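Local coordinates for putative major capsid protein (Cafeteriavirus-dependent mavirus, PDB 6G44), which probably forms the outer shell of the virophage particle, as a double jelly-roll major capsid protein that assembles into trimers, at residues Y182-H187 / K197-V202; Q95-K99 / E239-A245. One frame throughout, in Å; residues are numbered along the deposited sequence.

Interaction 1: Y182-H187 / K197-V202; sequences YAYYIH and KIDFVV
His187 reaches across to Asp199, and its NE2 donates to Asp199 OD1 at 2.8 Å. The two residues sit on an antiparallel beta hairpin, strand 183-186 with strand 195-205, at the edge of a sheet within this chain of the double jelly-roll protein. The oxygen lies in the plane of the imidazole, but it is met from above the carboxylate plane, and the two planes are 76° apart. One face of the same ring is covered by Lys197 CB, a CH-pi contact of 3.7 Å to the ring centroid. The imidazole is therefore held by a bond at its edge and an aliphatic cover on a face. Its first torsion, with CG beside the backbone N (chi1 -62°), swings the ring over the neighbouring strand. Asp199 OD2 lies near the edge of the Tyr185 ring, at CD2.

On the other face, Tyr182 and Phe200 run side by side. Tyr182 CE1 comes to 3.5 Å from Phe200 CD1, at the edge of the phenylalanine ring, with the planes at 41°. Ile186 and Ile198 also lie alongside each other on this face.

The backbone sets this pairing. Tyr185 and Asp199 form a hydrogen-bonded pair with two N-H...O bonds, and His187 N donates to Lys197 O. Farther out, Asp199 OD1 is also bonded to Thr80 of strand 74-84, a second hold on the same oxygen, from a third strand of the sheet. Tyr184 OH bonds Gly401 N of the second subunit, so the hairpin also takes part in the subunit interface. Two waters complete the ends. One bridges Ala183 N and Val201 O. The other donates to His187 O at 2.8 Å and accepts from Lys197 N at 2.9 Å.

Interaction 2: Q95-K99 / E239-A245; sequences QIGLK and ENMIGIA
Gly97 and Gly243 face each other as the hydrogen-bonded pair of a short antiparallel bridge between 95-99 and 239-245. Gly97 N donates to Gly243 O at 3.0 Å, and Gly243 N returns a bond to Gly97 O. The second bond is the more bent at its acceptor, with the donor above the carbonyl plane. Ala245 N to Gln95 O extends the pairing at one end. This bond is nearly straight, 173° at the hydrogen, and lies in the carbonyl plane. At the other end Lys99 N donates to Met241 O, the carbonyl at the end of the helix.

The charged contact is made by Lys99. Its side chain is nearly straight from CG to NZ and runs past the carbonyl of Ile242, with CE 3.3 Å from Ile242 O. NZ then donates to Glu239 O at 2.8 Å. Lys347 O takes a second bond from NZ, so two backbone carbonyls grip the ammonium group. Glu239 O also receives a bond from Arg105. Ile242 O is buried with no hydrogen-bond partner in the model. The methylene carbons of Lys99 pass beside it.

Apolar contacts cover the rest. Ile96 and Ile244 lie side by side; in the conformer given, one of two modelled, CD1 of Ile96 comes 3.9 Å from CG2 of Ile244. Leu98 CD2 meets Ile242 CD1 at 3.8 Å. Ala245 CB packs on Gln95 CG. The isoleucines continue onto Ile83 and Ala81 of strand 74-84.

The arrangement is a two-stranded antiparallel sheet. It joins a short strand to the strand following helix 238-241, far along the chain, and packs against the larger jelly-roll sheet.

Overall arrangement
Both contacts are antiparallel strand pairs on the same side of the chain's centre, about 12 Å apart between centres. Interaction 1 is local, a hairpin only partly buried, and one of its edges meets the second subunit. Interaction 2 is a buried pairing of segments distant in sequence, and no other chain of the assembly touches it. The two pack on each other: Leu98 lies against Phe200 and Val202, and Ile96 against Ile198, so one apolar layer joins the small sheet to the large one. Interaction 1 adds a histidine-carboxylate bond on the face turned away from interaction 2, and waters bridge the ends of its strand pair. Interaction 2 uses a lysine ammonium group bonded to backbone carbonyls.

Interaction 1: Y182-H187 / K197-V202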
ATOM      1  N   TYR C 182       4.308 -10.827 -16.680  1.00  9.83           N
ATOM      2  CA  TYR C 182       4.889 -12.033 -17.323  1.00  9.76           C
ATOM      3  C   TYR C 182       5.159 -11.780 -18.794  1.00 10.00           C
ATOM      4  O   TYR C 182       4.507 -10.958 -19.451  1.00 10.43           O
ATOM      5  CB  TYR C 182       3.982 -13.262 -17.133  1.00  9.84           C
ATOM      6  CG  TYR C 182       2.565 -13.071 -17.611  1.00 10.28           C
ATOM      7  CD1 TYR C 182       2.221 -13.239 -18.931  1.00 10.33           C
ATOM      8  CD2 TYR C 182       1.541 -12.688 -16.722  1.00 10.25           C
ATOM      9  CE1 TYR C 182       0.938 -13.029 -19.387  1.00 10.68           C
ATOM     10  CE2 TYR C 182       0.239 -12.485 -17.172  1.00 10.35           C
ATOM     11  CZ  TYR C 182      -0.064 -12.669 -18.517  1.00 10.44           C
ATOM     12  OH  TYR C 182      -1.336 -12.488 -19.020  1.00 11.15           O
ATOM     13  N   ALA C 183       6.131 -12.548 -19.308  1.00 10.64           N
ATOM     14  CA  ALA C 183       6.501 -12.495 -20.717  1.00 10.81           C
ATOM     15  C   ALA C 183       5.426 -13.118 -21.594  1.00 10.53           C
ATOM     16  O   ALA C 183       4.781 -14.094 -21.223  1.00 11.91           O
ATOM     17  CB  ALA C 183       7.806 -13.221 -20.934  1.00 11.45           C
ATOM     18  N   TYR C 184       5.248 -12.539 -22.761  1.00 10.92           N
ATOM     19  CA  TYR C 184       4.198 -12.985 -23.676  1.00 11.12           C
ATOM     20  C   TYR C 184       4.587 -12.545 -25.091  1.00 11.82           C
ATOM     21  O   TYR C 184       5.384 -11.627 -25.291  1.00 11.79           O
ATOM     22  CB  TYR C 184       2.778 -12.401 -23.276  1.00 11.26           C
ATOM     23  CG  TYR C 184       2.691 -10.984 -23.767  1.00 11.72           C
ATOM     24  CD1 TYR C 184       3.490  -9.991 -23.210  1.00 12.24           C
ATOM     25  CD2 TYR C 184       1.934 -10.645 -24.896  1.00 11.79           C
ATOM     26  CE1 TYR C 184       3.524  -8.716 -23.734  1.00 12.70           C
ATOM     27  CE2 TYR C 184       1.946  -9.364 -25.406  1.00 12.33           C
ATOM     28  CZ  TYR C 184       2.757  -8.396 -24.834  1.00 12.48           C
ATOM     29  OH  TYR C 184       2.829  -7.132 -25.401  1.00 13.47           O
ATOM     30  N   TYR C 185       3.944 -13.167 -26.079  1.00 12.32           N
ATOM     31  CA  TYR C 185       4.053 -12.707 -27.469  1.00 13.24           C
ATOM     32  C   TYR C 185       2.801 -13.067 -28.241  1.00 13.50           C
ATOM     33  O   TYR C 185       2.466 -14.246 -28.330  1.00 13.33           O
ATOM     34  CB  TYR C 185       5.259 -13.316 -28.173  1.00 13.89           C
ATOM     35  CG  TYR C 185       5.352 -12.853 -29.623  1.00 14.95           C
ATOM     36  CD1 TYR C 185       5.565 -11.518 -29.922  1.00 16.57           C
ATOM     37  CD2 TYR C 185       5.181 -13.755 -30.671  1.00 16.44           C
ATOM     38  CE1 TYR C 185       5.641 -11.082 -31.236  1.00 18.06           C
ATOM     39  CE2 TYR C 185       5.250 -13.324 -31.996  1.00 18.26           C
ATOM     40  CZ  TYR C 185       5.470 -11.990 -32.259  1.00 18.11           C
ATOM     41  OH  TYR C 185       5.521 -11.514 -33.569  1.00 22.42           O
ATOM     42  N   ILE C 186       2.140 -12.068 -28.803  1.00 14.82           N
ATOM     43  CA  ILE C 186       0.961 -12.270 -29.669  1.00 15.74           C
ATOM     44  C   ILE C 186       1.431 -12.419 -31.106  1.00 15.85           C
ATOM     45  O   ILE C 186       2.094 -11.530 -31.653  1.00 16.33           O
ATOM     46  CB  ILE C 186      -0.017 -11.087 -29.587  1.00 17.75           C
ATOM     47  CG1 ILE C 186      -0.488 -10.890 -28.141  1.00 18.91           C
ATOM     48  CG2 ILE C 186      -1.221 -11.325 -30.489  1.00 18.82           C
ATOM     49  CD1 ILE C 186      -1.109  -9.537 -27.879  1.00 20.99           C
ATOM     50  N   HIS C 187       1.070 -13.550 -31.721  1.00 15.42           N
ATOM     51  CA  HIS C 187       1.431 -13.783 -33.114  1.00 16.19           C
ATOM     52  C   HIS C 187       0.622 -12.828 -33.977  1.00 17.21           C
ATOM     53  O   HIS C 187      -0.511 -12.464 -33.638  1.00 16.93           O
ATOM     54  CB  HIS C 187       1.109 -15.213 -33.513  1.00 15.98           C
ATOM     55  CG  HIS C 187       1.855 -16.278 -32.754  1.00 16.68           C
ATOM     56  ND1 HIS C 187       2.068 -17.531 -33.292  1.00 17.55           N
ATOM     57  CD2 HIS C 187       2.357 -16.327 -31.494  1.00 16.32           C
ATOM     58  CE1 HIS C 187       2.697 -18.289 -32.414  1.00 17.50           C
ATOM     59  NE2 HIS C 187       2.886 -17.581 -31.309  1.00 16.75           N
ATOM     60  N   LYS C 197      -3.059 -16.522 -31.502  1.00 15.60           N
ATOM     61  CA  LYS C 197      -2.072 -17.360 -30.826  1.00 14.76           C
ATOM     62  C   LYS C 197      -1.213 -16.451 -29.961  1.00 14.01           C
ATOM     63  O   LYS C 197      -0.718 -15.442 -30.435  1.00 14.72           O
ATOM     64  CB  LYS C 197      -1.192 -18.141 -31.810  1.00 17.25           C
ATOM     65  CG  LYS C 197      -1.876 -19.356 -32.393  1.00 19.70           C
ATOM     66  CD  LYS C 197      -0.953 -20.087 -33.365  1.00 21.45           C
ATOM     67  CE  LYS C 197      -1.609 -21.345 -33.908  1.00 25.24           C
ATOM     68  NZ  LYS C 197      -0.602 -22.130 -34.686  1.00 26.66           N
ATOM     69  N   ILE C 198      -1.048 -16.853 -28.711  1.00 13.16           N
ATOM     70  CA  ILE C 198      -0.244 -16.097 -27.737  1.00 13.24           C
ATOM     71  C   ILE C 198       0.737 -17.056 -27.048  1.00 12.08           C
ATOM     72  O   ILE C 198       0.332 -18.096 -26.507  1.00 12.46           O
ATOM     73  CB  ILE C 198      -1.128 -15.407 -26.665  1.00 14.30           C
ATOM     74  CG1 ILE C 198      -2.219 -14.600 -27.347  1.00 15.29           C
ATOM     75  CG2 ILE C 198      -0.261 -14.526 -25.750  1.00 13.95           C
ATOM     76  CD1 ILE C 198      -3.254 -14.015 -26.424  1.00 15.86           C
ATOM     77  N   ASP C 199       2.009 -16.690 -27.050  1.00 12.07           N
ATOM     78  CA  ASP C 199       3.036 -17.379 -26.285  1.00 12.66           C
ATOM     79  C   ASP C 199       3.050 -16.775 -24.880  1.00 13.01           C
ATOM     80  O   ASP C 199       2.971 -15.544 -24.724  1.00 13.91           O
ATOM     81  CB  ASP C 199       4.424 -17.190 -26.895  1.00 13.10           C
ATOM     82  CG  ASP C 199       4.503 -17.611 -28.355  1.00 14.28           C
ATOM     83  OD1 ASP C 199       3.677 -18.451 -28.797  1.00 15.36           O
ATOM     84  OD2 ASP C 199       5.392 -17.081 -29.059  1.00 16.19           O
ATOM     85  N   PHE C 200       3.145 -17.626 -23.883  1.00 12.83           N
ATOM     86  CA  PHE C 200       3.248 -17.225 -22.460  1.00 12.33           C
ATOM     87  C   PHE C 200       4.463 -17.878 -21.806  1.00 12.65           C
ATOM     88  O   PHE C 200       4.820 -19.023 -22.131  1.00 12.12           O
ATOM     89  CB  PHE C 200       2.037 -17.702 -21.672  1.00 12.50           C
ATOM     90  CG  PHE C 200       0.738 -17.041 -22.031  1.00 12.75           C
ATOM     91  CD1 PHE C 200       0.331 -15.904 -21.371  1.00 12.45           C
ATOM     92  CD2 PHE C 200      -0.103 -17.582 -22.997  1.00 13.09           C
ATOM     93  CE1 PHE C 200      -0.865 -15.322 -21.658  1.00 12.52           C
ATOM     94  CE2 PHE C 200      -1.300 -16.981 -23.317  1.00 13.10           C
ATOM     95  CZ  PHE C 200      -1.706 -15.853 -22.622  1.00 12.80           C
ATOM     96  N   VAL C 201       5.058 -17.188 -20.836  1.00 12.65           N
ATOM     97  CA  VAL C 201       6.062 -17.751 -19.933  1.00 12.77           C
ATOM     98  C   VAL C 201       5.672 -17.304 -18.527  1.00 12.74           C
ATOM     99  O   VAL C 201       5.499 -16.089 -18.307  1.00 13.04           O
ATOM    100  CB  VAL C 201       7.484 -17.285 -20.223  1.00 13.80           C
ATOM    101  CG1 VAL C 201       8.463 -17.969 -19.305  1.00 14.60           C
ATOM    102  CG2 VAL C 201       7.874 -17.562 -21.658  1.00 15.17           C
ATOM    103  N   VAL C 202       5.540 -18.234 -17.612  1.00 12.21           N
ATOM    104  CA  VAL C 202       5.193 -17.924 -16.192  1.00 12.93           C
ATOM    105  C   VAL C 202       6.140 -18.673 -15.275  1.00 12.83           C
ATOM    106  O   VAL C 202       6.313 -19.898 -15.441  1.00 12.47           O
ATOM    107  CB  VAL C 202       3.748 -18.335 -15.854  1.00 14.27           C
ATOM    108  CG1 VAL C 202       3.440 -18.154 -14.368  1.00 15.00           C
ATOM    109  CG2 VAL C 202       2.779 -17.555 -16.724  1.00 15.85           C
TER
HETATM  110  O   HOH W   1       7.372 -14.358 -17.374  1.00 13.63           O
HETATM  111  O   HOH W   2      -2.413 -14.481 -33.417  1.00 20.99           O

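Interaction 2: Q95-K99 / E239-A245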
ATOM      1  N   GLN C  95      -8.567  -7.714 -22.776  1.00 11.94           N
ATOM      2  CA  GLN C  95      -9.527  -8.802 -22.599  1.00 11.84           C
ATOM      3  C   GLN C  95      -8.936 -10.201 -22.408  1.00 11.60           C
ATOM      4  O   GLN C  95      -9.686 -11.112 -22.048  1.00 11.90           O
ATOM      5  CB  GLN C  95     -10.479  -8.826 -23.800  1.00 12.42           C
ATOM      6  CG  GLN C  95     -11.467  -7.680 -23.711  1.00 12.41           C
ATOM      7  CD  GLN C  95     -12.344  -7.529 -24.933  1.00 13.34           C
ATOM      8  OE1 GLN C  95     -11.857  -7.590 -26.061  1.00 15.17           O
ATOM      9  NE2 GLN C  95     -13.644  -7.299 -24.704  1.00 14.84           N
ATOM     10  N   ILE C  96      -7.629 -10.381 -22.571  1.00 11.38           N
ATOM     11  CA  ILE C  96      -6.990 -11.695 -22.491  0.70 12.34           C
ATOM     12  C   ILE C  96      -5.899 -11.666 -21.429  1.00 11.40           C
ATOM     13  O   ILE C  96      -5.102 -10.715 -21.368  1.00 11.78           O
ATOM     14  CB  ILE C  96      -6.314 -12.087 -23.840  0.70 13.19           C
ATOM     15  CG1 ILE C  96      -7.305 -12.036 -25.004  0.70 14.45           C
ATOM     16  CG2 ILE C  96      -5.679 -13.471 -23.756  0.70 13.11           C
ATOM     17  CD1 ILE C  96      -8.479 -12.979 -24.875  0.70 15.06           C
ATOM     18  N   GLY C  97      -5.842 -12.707 -20.628  1.00 11.09           N
ATOM     19  CA  GLY C  97      -4.757 -12.882 -19.685  1.00 10.71           C
ATOM     20  C   GLY C  97      -4.762 -14.256 -19.115  1.00 10.67           C
ATOM     21  O   GLY C  97      -5.238 -15.219 -19.748  1.00 10.70           O
ATOM     22  N   LEU C  98      -4.272 -14.372 -17.884  1.00 10.09           N
ATOM     23  CA  LEU C  98      -4.250 -15.625 -17.164  1.00 10.14           C
ATOM     24  C   LEU C  98      -5.099 -15.575 -15.899  1.00 10.28           C
ATOM     25  O   LEU C  98      -5.289 -14.494 -15.314  1.00  9.94           O
ATOM     26  CB  LEU C  98      -2.808 -16.033 -16.826  1.00 10.60           C
ATOM     27  CG  LEU C  98      -1.854 -16.188 -18.004  1.00 10.83           C
ATOM     28  CD1 LEU C  98      -0.440 -16.470 -17.545  1.00 11.38           C
ATOM     29  CD2 LEU C  98      -2.309 -17.269 -18.976  1.00 10.69           C
ATOM     30  N   LYS C  99      -5.602 -16.736 -15.490  1.00 10.15           N
ATOM     31  CA  LYS C  99      -6.291 -16.878 -14.205  1.00 10.33           C
ATOM     32  C   LYS C  99      -5.299 -16.697 -13.063  1.00 10.33           C
ATOM     33  O   LYS C  99      -4.082 -16.742 -13.284  1.00 11.75           O
ATOM     34  CB  LYS C  99      -7.041 -18.214 -14.136  1.00 11.01           C
ATOM     35  CG  LYS C  99      -8.189 -18.273 -15.144  1.00 11.70           C
ATOM     36  CD  LYS C  99      -9.045 -19.503 -14.961  1.00 11.70           C
ATOM     37  CE  LYS C  99     -10.210 -19.524 -15.931  1.00 12.29           C
ATOM     38  NZ  LYS C  99     -11.079 -20.690 -15.671  1.00 12.74           N
ATOM     39  N   GLU C 239      -8.727 -24.288 -19.214  1.00 14.27           N
ATOM     40  CA  GLU C 239      -9.626 -23.919 -18.117  1.00 15.29           C
ATOM     41  C   GLU C 239      -8.889 -23.598 -16.817  1.00 14.22           C
ATOM     42  O   GLU C 239      -9.415 -22.913 -15.962  1.00 14.70           O
ATOM     43  CB  GLU C 239     -10.646 -25.046 -17.867  1.00 18.24           C
ATOM     44  CG  GLU C 239     -11.713 -24.701 -16.863  1.00 21.90           C
ATOM     45  CD  GLU C 239     -12.953 -25.566 -16.947  1.00 26.13           C
ATOM     46  OE1 GLU C 239     -12.923 -26.615 -17.637  1.00 30.01           O
ATOM     47  OE2 GLU C 239     -13.957 -25.194 -16.290  1.00 28.97           O
ATOM     48  N   ASN C 240      -7.704 -24.156 -16.629  1.00 12.95           N
ATOM     49  CA  ASN C 240      -6.908 -23.842 -15.456  1.00 12.89           C
ATOM     50  C   ASN C 240      -6.087 -22.581 -15.575  1.00 12.97           C
ATOM     51  O   ASN C 240      -5.871 -21.911 -14.559  1.00 14.12           O
ATOM     52  CB  ASN C 240      -6.068 -25.041 -15.057  1.00 13.03           C
ATOM     53  CG  ASN C 240      -6.921 -26.147 -14.473  1.00 13.65           C
ATOM     54  OD1 ASN C 240      -8.000 -25.896 -13.939  1.00 14.83           O
ATOM     55  ND2 ASN C 240      -6.437 -27.377 -14.559  1.00 13.64           N
ATOM     56  N   MET C 241      -5.678 -22.220 -16.769  1.00 11.95           N
ATOM     57  CA  MET C 241      -4.698 -21.133 -16.986  1.00 12.45           C
ATOM     58  C   MET C 241      -5.242 -19.868 -17.623  1.00 12.00           C
ATOM     59  O   MET C 241      -4.779 -18.804 -17.285  1.00 12.32           O
ATOM     60  CB  MET C 241      -3.517 -21.619 -17.843  1.00 12.39           C
ATOM     61  CG  MET C 241      -2.771 -22.774 -17.234  1.00 12.97           C
ATOM     62  SD  MET C 241      -1.223 -23.126 -18.063  1.00 14.23           S
ATOM     63  CE  MET C 241      -1.794 -23.544 -19.692  1.00 13.19           C
ATOM     64  N   ILE C 242      -6.124 -19.978 -18.619  1.00 11.38           N
ATOM     65  CA  ILE C 242      -6.459 -18.905 -19.516  1.00 11.73           C
ATOM     66  C   ILE C 242      -7.713 -18.158 -19.078  1.00 11.47           C
ATOM     67  O   ILE C 242      -8.739 -18.743 -18.784  1.00 11.72           O
ATOM     68  CB  ILE C 242      -6.643 -19.466 -20.961  1.00 12.64           C
ATOM     69  CG1 ILE C 242      -5.367 -20.216 -21.400  1.00 13.01           C
ATOM     70  CG2 ILE C 242      -7.035 -18.372 -21.951  1.00 13.01           C
ATOM     71  CD1 ILE C 242      -4.141 -19.338 -21.607  1.00 14.01           C
ATOM     72  N   GLY C 243      -7.580 -16.842 -19.016  1.00 10.77           N
ATOM     73  CA  GLY C 243      -8.705 -15.952 -18.799  1.00 11.52           C
ATOM     74  C   GLY C 243      -9.090 -15.109 -19.986  1.00 10.75           C
ATOM     75  O   GLY C 243      -8.225 -14.544 -20.666  1.00 11.03           O
ATOM     76  N   ILE C 244     -10.407 -15.035 -20.243  1.00 11.58           N
ATOM     77  CA  ILE C 244     -10.977 -14.256 -21.347  1.00 11.71           C
ATOM     78  C   ILE C 244     -12.125 -13.448 -20.772  1.00 11.27           C
ATOM     79  O   ILE C 244     -13.023 -14.007 -20.157  1.00 11.74           O
ATOM     80  CB  ILE C 244     -11.469 -15.152 -22.524  1.00 12.49           C
ATOM     81  CG1 ILE C 244     -10.321 -16.041 -23.032  1.00 12.86           C
ATOM     82  CG2 ILE C 244     -11.994 -14.263 -23.629  1.00 12.68           C
ATOM     83  CD1 ILE C 244     -10.736 -17.104 -24.030  1.00 13.21           C
ATOM     84  N   ALA C 245     -12.061 -12.127 -20.948  1.00 11.31           N
ATOM     85  CA  ALA C 245     -13.125 -11.232 -20.502  1.00 12.01           C
ATOM     86  C   ALA C 245     -14.487 -11.657 -21.057  1.00 12.69           C
ATOM     87  O   ALA C 245     -14.601 -12.151 -22.189  1.00 13.11           O
ATOM     88  CB  ALA C 245     -12.834  -9.807 -20.896  1.00 12.05           C
TER